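Local atomic coordinates of choline dehydrogenase and related flavoproteins (Aspergillus oryzae, PDB entry 3Q9T), a protein that oxidises formate as a flavoenzyme of the glucose-methanol-choline oxidoreductase family, with 8-formyl-FAD as its cofactor. Residues A107-W112 and W120-L125. Numbering follows the deposited sequence.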
ATOM      1  N   ALA A 107     -11.086  31.529  13.653  1.00 18.83           N
ATOM      2  CA  ALA A 107     -12.377  31.147  13.109  1.00 24.52           C
ATOM      3  C   ALA A 107     -12.618  29.652  13.284  1.00 25.19           C
ATOM      4  O   ALA A 107     -13.754  29.203  13.439  1.00 23.30           O
ATOM      5  CB  ALA A 107     -12.460  31.524  11.650  1.00 24.44           C
ATOM      6  N   THR A 108     -11.540  28.882  13.258  1.00 22.10           N
ATOM      7  CA  THR A 108     -11.662  27.437  13.334  1.00 21.57           C
ATOM      8  C   THR A 108     -11.995  27.001  14.753  1.00 22.55           C
ATOM      9  O   THR A 108     -12.884  26.172  14.978  1.00 26.17           O
ATOM     10  CB  THR A 108     -10.394  26.748  12.823  1.00 22.72           C
ATOM     11  OG1 THR A 108     -10.282  26.973  11.410  1.00 21.32           O
ATOM     12  CG2 THR A 108     -10.453  25.251  13.093  1.00 18.42           C
ATOM     13  N   PHE A 109     -11.300  27.581  15.720  1.00 24.77           N
ATOM     14  CA  PHE A 109     -11.546  27.240  17.109  1.00 23.10           C
ATOM     15  C   PHE A 109     -12.925  27.738  17.539  1.00 24.09           C
ATOM     16  O   PHE A 109     -13.603  27.099  18.333  1.00 24.13           O
ATOM     17  CB  PHE A 109     -10.466  27.836  17.997  1.00 24.98           C
ATOM     18  CG  PHE A 109      -9.182  27.046  18.016  1.00 20.61           C
ATOM     19  CD1 PHE A 109      -9.021  25.975  18.889  1.00 22.94           C
ATOM     20  CD2 PHE A 109      -8.125  27.403  17.195  1.00 20.83           C
ATOM     21  CE1 PHE A 109      -7.821  25.259  18.934  1.00 16.97           C
ATOM     22  CE2 PHE A 109      -6.931  26.711  17.233  1.00 16.44           C
ATOM     23  CZ  PHE A 109      -6.779  25.626  18.099  1.00 23.41           C
ATOM     24  N   ASP A 110     -13.345  28.872  16.995  1.00 19.54           N
ATOM     25  CA  ASP A 110     -14.673  29.370  17.276  1.00 22.47           C
ATOM     26  C   ASP A 110     -15.732  28.350  16.894  1.00 21.49           C
ATOM     27  O   ASP A 110     -16.779  28.290  17.524  1.00 22.87           O
ATOM     28  CB  ASP A 110     -14.936  30.702  16.561  1.00 24.79           C
ATOM     29  CG  ASP A 110     -14.401  31.894  17.334  1.00 26.78           C
ATOM     30  OD1 ASP A 110     -14.058  31.735  18.533  1.00 27.31           O
ATOM     31  OD2 ASP A 110     -14.339  32.993  16.745  1.00 29.53           O
ATOM     32  N   GLN A 111     -15.472  27.546  15.864  1.00 24.45           N
ATOM     33  CA  GLN A 111     -16.449  26.553  15.425  0.52 21.76           C
ATOM     34  C   GLN A 111     -16.488  25.341  16.355  1.00 21.71           C
ATOM     35  O   GLN A 111     -17.379  24.515  16.258  1.00 28.71           O
ATOM     36  CB  GLN A 111     -16.201  26.122  13.979  0.52 23.08           C
ATOM     37  CG  GLN A 111     -16.143  27.272  12.995  0.52 21.88           C
ATOM     38  CD  GLN A 111     -17.350  28.178  13.084  0.52 26.19           C
ATOM     39  OE1 GLN A 111     -18.452  27.797  12.693  0.52 31.63           O
ATOM     40  NE2 GLN A 111     -17.149  29.390  13.599  0.52 28.06           N
ATOM     41  N   TRP A 112     -15.523  25.239  17.261  1.00 17.73           N
ATOM     42  CA  TRP A 112     -15.607  24.192  18.276  1.00 24.09           C
ATOM     43  C   TRP A 112     -16.867  24.395  19.129  1.00 23.92           C
ATOM     44  O   TRP A 112     -17.349  23.465  19.778  1.00 20.75           O
ATOM     45  CB  TRP A 112     -14.376  24.168  19.171  1.00 16.78           C
ATOM     46  CG  TRP A 112     -13.101  23.690  18.510  1.00 19.16           C
ATOM     47  CD1 TRP A 112     -12.793  23.729  17.184  1.00 22.63           C
ATOM     48  CD2 TRP A 112     -11.967  23.104  19.166  1.00 18.29           C
ATOM     49  NE1 TRP A 112     -11.541  23.202  16.971  1.00 16.38           N
ATOM     50  CE2 TRP A 112     -11.012  22.817  18.173  1.00 16.94           C
ATOM     51  CE3 TRP A 112     -11.675  22.786  20.498  1.00 19.95           C
ATOM     52  CZ2 TRP A 112      -9.779  22.234  18.466  1.00 18.99           C
ATOM     53  CZ3 TRP A 112     -10.447  22.213  20.792  1.00 24.40           C
ATOM     54  CH2 TRP A 112      -9.514  21.939  19.778  1.00 23.58           C
ATOM     55  N   TRP A 120     -15.209  26.359  24.676  1.00 16.20           N
ATOM     56  CA  TRP A 120     -14.278  25.817  23.690  1.00 20.45           C
ATOM     57  C   TRP A 120     -14.263  26.660  22.416  1.00 24.47           C
ATOM     58  O   TRP A 120     -14.480  26.141  21.325  1.00 28.59           O
ATOM     59  CB  TRP A 120     -14.610  24.364  23.351  1.00 16.97           C
ATOM     60  CG  TRP A 120     -14.315  23.377  24.468  1.00 18.76           C
ATOM     61  CD1 TRP A 120     -15.200  22.888  25.383  1.00 18.10           C
ATOM     62  CD2 TRP A 120     -13.050  22.766  24.768  1.00 17.88           C
ATOM     63  NE1 TRP A 120     -14.569  22.002  26.234  1.00 20.85           N
ATOM     64  CE2 TRP A 120     -13.247  21.917  25.880  1.00 16.89           C
ATOM     65  CE3 TRP A 120     -11.769  22.865  24.212  1.00 20.21           C
ATOM     66  CZ2 TRP A 120     -12.214  21.167  26.440  1.00 15.72           C
ATOM     67  CZ3 TRP A 120     -10.739  22.119  24.773  1.00 17.10           C
ATOM     68  CH2 TRP A 120     -10.971  21.271  25.871  1.00 17.02           C
ATOM     69  N   THR A 121     -14.031  27.959  22.561  1.00 20.30           N
ATOM     70  CA  THR A 121     -13.862  28.848  21.410  1.00 21.91           C
ATOM     71  C   THR A 121     -12.535  29.603  21.542  1.00 23.59           C
ATOM     72  O   THR A 121     -11.843  29.477  22.556  1.00 26.19           O
ATOM     73  CB  THR A 121     -15.022  29.846  21.268  1.00 21.74           C
ATOM     74  OG1 THR A 121     -15.163  30.589  22.479  1.00 20.40           O
ATOM     75  CG2 THR A 121     -16.318  29.120  20.988  1.00 25.20           C
ATOM     76  N   TRP A 122     -12.174  30.378  20.524  1.00 22.34           N
ATOM     77  CA  TRP A 122     -10.873  31.034  20.515  1.00 20.53           C
ATOM     78  C   TRP A 122     -10.507  31.767  21.825  1.00 20.69           C
ATOM     79  O   TRP A 122      -9.581  31.355  22.549  1.00 22.27           O
ATOM     80  CB  TRP A 122     -10.710  31.954  19.293  1.00 18.90           C
ATOM     81  CG  TRP A 122      -9.365  32.583  19.300  1.00 20.39           C
ATOM     82  CD1 TRP A 122      -9.069  33.863  19.655  1.00 20.22           C
ATOM     83  CD2 TRP A 122      -8.110  31.942  19.016  1.00 18.38           C
ATOM     84  NE1 TRP A 122      -7.714  34.063  19.594  1.00 19.08           N
ATOM     85  CE2 TRP A 122      -7.103  32.904  19.195  1.00 16.61           C
ATOM     86  CE3 TRP A 122      -7.747  30.650  18.598  1.00 22.94           C
ATOM     87  CZ2 TRP A 122      -5.744  32.624  18.984  1.00 19.82           C
ATOM     88  CZ3 TRP A 122      -6.394  30.371  18.386  1.00 20.19           C
ATOM     89  CH2 TRP A 122      -5.410  31.357  18.586  1.00 19.92           C
ATOM     90  N   ASP A 123     -11.216  32.845  22.137  1.00 21.28           N
ATOM     91  CA  ASP A 123     -10.826  33.688  23.279  1.00 20.41           C
ATOM     92  C   ASP A 123     -10.631  32.920  24.600  1.00 24.06           C
ATOM     93  O   ASP A 123      -9.564  33.007  25.219  1.00 23.95           O
ATOM     94  CB  ASP A 123     -11.794  34.864  23.454  1.00 23.97           C
ATOM     95  CG  ASP A 123     -11.802  35.792  22.241  1.00 26.83           C
ATOM     96  OD1 ASP A 123     -10.710  36.056  21.694  1.00 25.42           O
ATOM     97  OD2 ASP A 123     -12.893  36.241  21.830  1.00 27.18           O
ATOM     98  N   PRO A 124     -11.648  32.156  25.031  1.00 19.15           N
ATOM     99  CA  PRO A 124     -11.480  31.358  26.254  1.00 23.83           C
ATOM    100  C   PRO A 124     -10.297  30.393  26.194  1.00 19.67           C
ATOM    101  O   PRO A 124      -9.705  30.128  27.220  1.00 27.57           O
ATOM    102  CB  PRO A 124     -12.793  30.584  26.351  1.00 18.40           C
ATOM    103  CG  PRO A 124     -13.770  31.419  25.599  1.00 25.00           C
ATOM    104  CD  PRO A 124     -13.000  32.018  24.466  1.00 18.88           C
ATOM    105  N   LEU A 125      -9.945  29.895  25.014  1.00 23.17           N
ATOM    106  CA  LEU A 125      -8.857  28.924  24.890  1.00 22.31           C
ATOM    107  C   LEU A 125      -7.449  29.547  24.805  1.00 22.43           C
ATOM    108  O   LEU A 125      -6.450  28.900  25.148  1.00 21.70           O
ATOM    109  CB  LEU A 125      -9.108  28.005  23.687  1.00 22.57           C
ATOM    110  CG  LEU A 125     -10.206  26.962  23.895  1.00 21.02           C
ATOM    111  CD1 LEU A 125     -10.350  26.079  22.672  1.00 22.40           C
ATOM    112  CD2 LEU A 125      -9.860  26.108  25.108  1.00 16.80           C
TER
HETATM  113  O   HOH W   1     -13.520  33.718  20.440  1.00 22.52           O
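D110 reaches from helix 106-110 to the first turn of helix 122-131, where its OD1 accepts the backbone N-H of W122 at 3.1 Å from N to OD1. The N-H comes in on the anti side of the carboxylate, 28° out of its plane, and the bond is moderately bent at 152°. A water that donates to the same OD1 accepts the N-H of D123, so one carboxylate oxygen serves two amides at the start of the helix, one directly and one through water. The negative charge there probably suits the positive end of the helix dipole. OD2 is taken by a salt bridge to K106, which probably helps fix the rotation of the carboxylate.

Beside this polar link lies the aromatic part of the contact. W122 has CG anti to its own backbone N (chi1 -179°), which carries the indole to the F109 side; F109 CD2 sits near the indole plane at its edge, 3.6 Å from W122 CE3, and the phenyl ring and the six-membered ring of W122 are inclined at 58°, an oblique pairing. At the ring's other ortho carbon, L125 CD1 lies 4.0 Å from F109 CD1 and also approaches W112. Within 107-112, F109 CD1 lies over the rim of one face of the W112 indole, 3.8 Å above its plane. The benzo edge of W112 meets W120, with CE3 to CE3 at 3.7 Å.

W120 extends the cluster toward helix 555-572: its NE1 bonds to P528 O and its ring takes a cation-pi contact from K564 of that helix. The F109 side chain lies about 11 Å from the bound 8-formyl-FAD. Helices 106-110 and 122-131, joined through short helix 113-116, are tied by a carboxylate at N-terminal amides, within the GMC oxidoreductase family region.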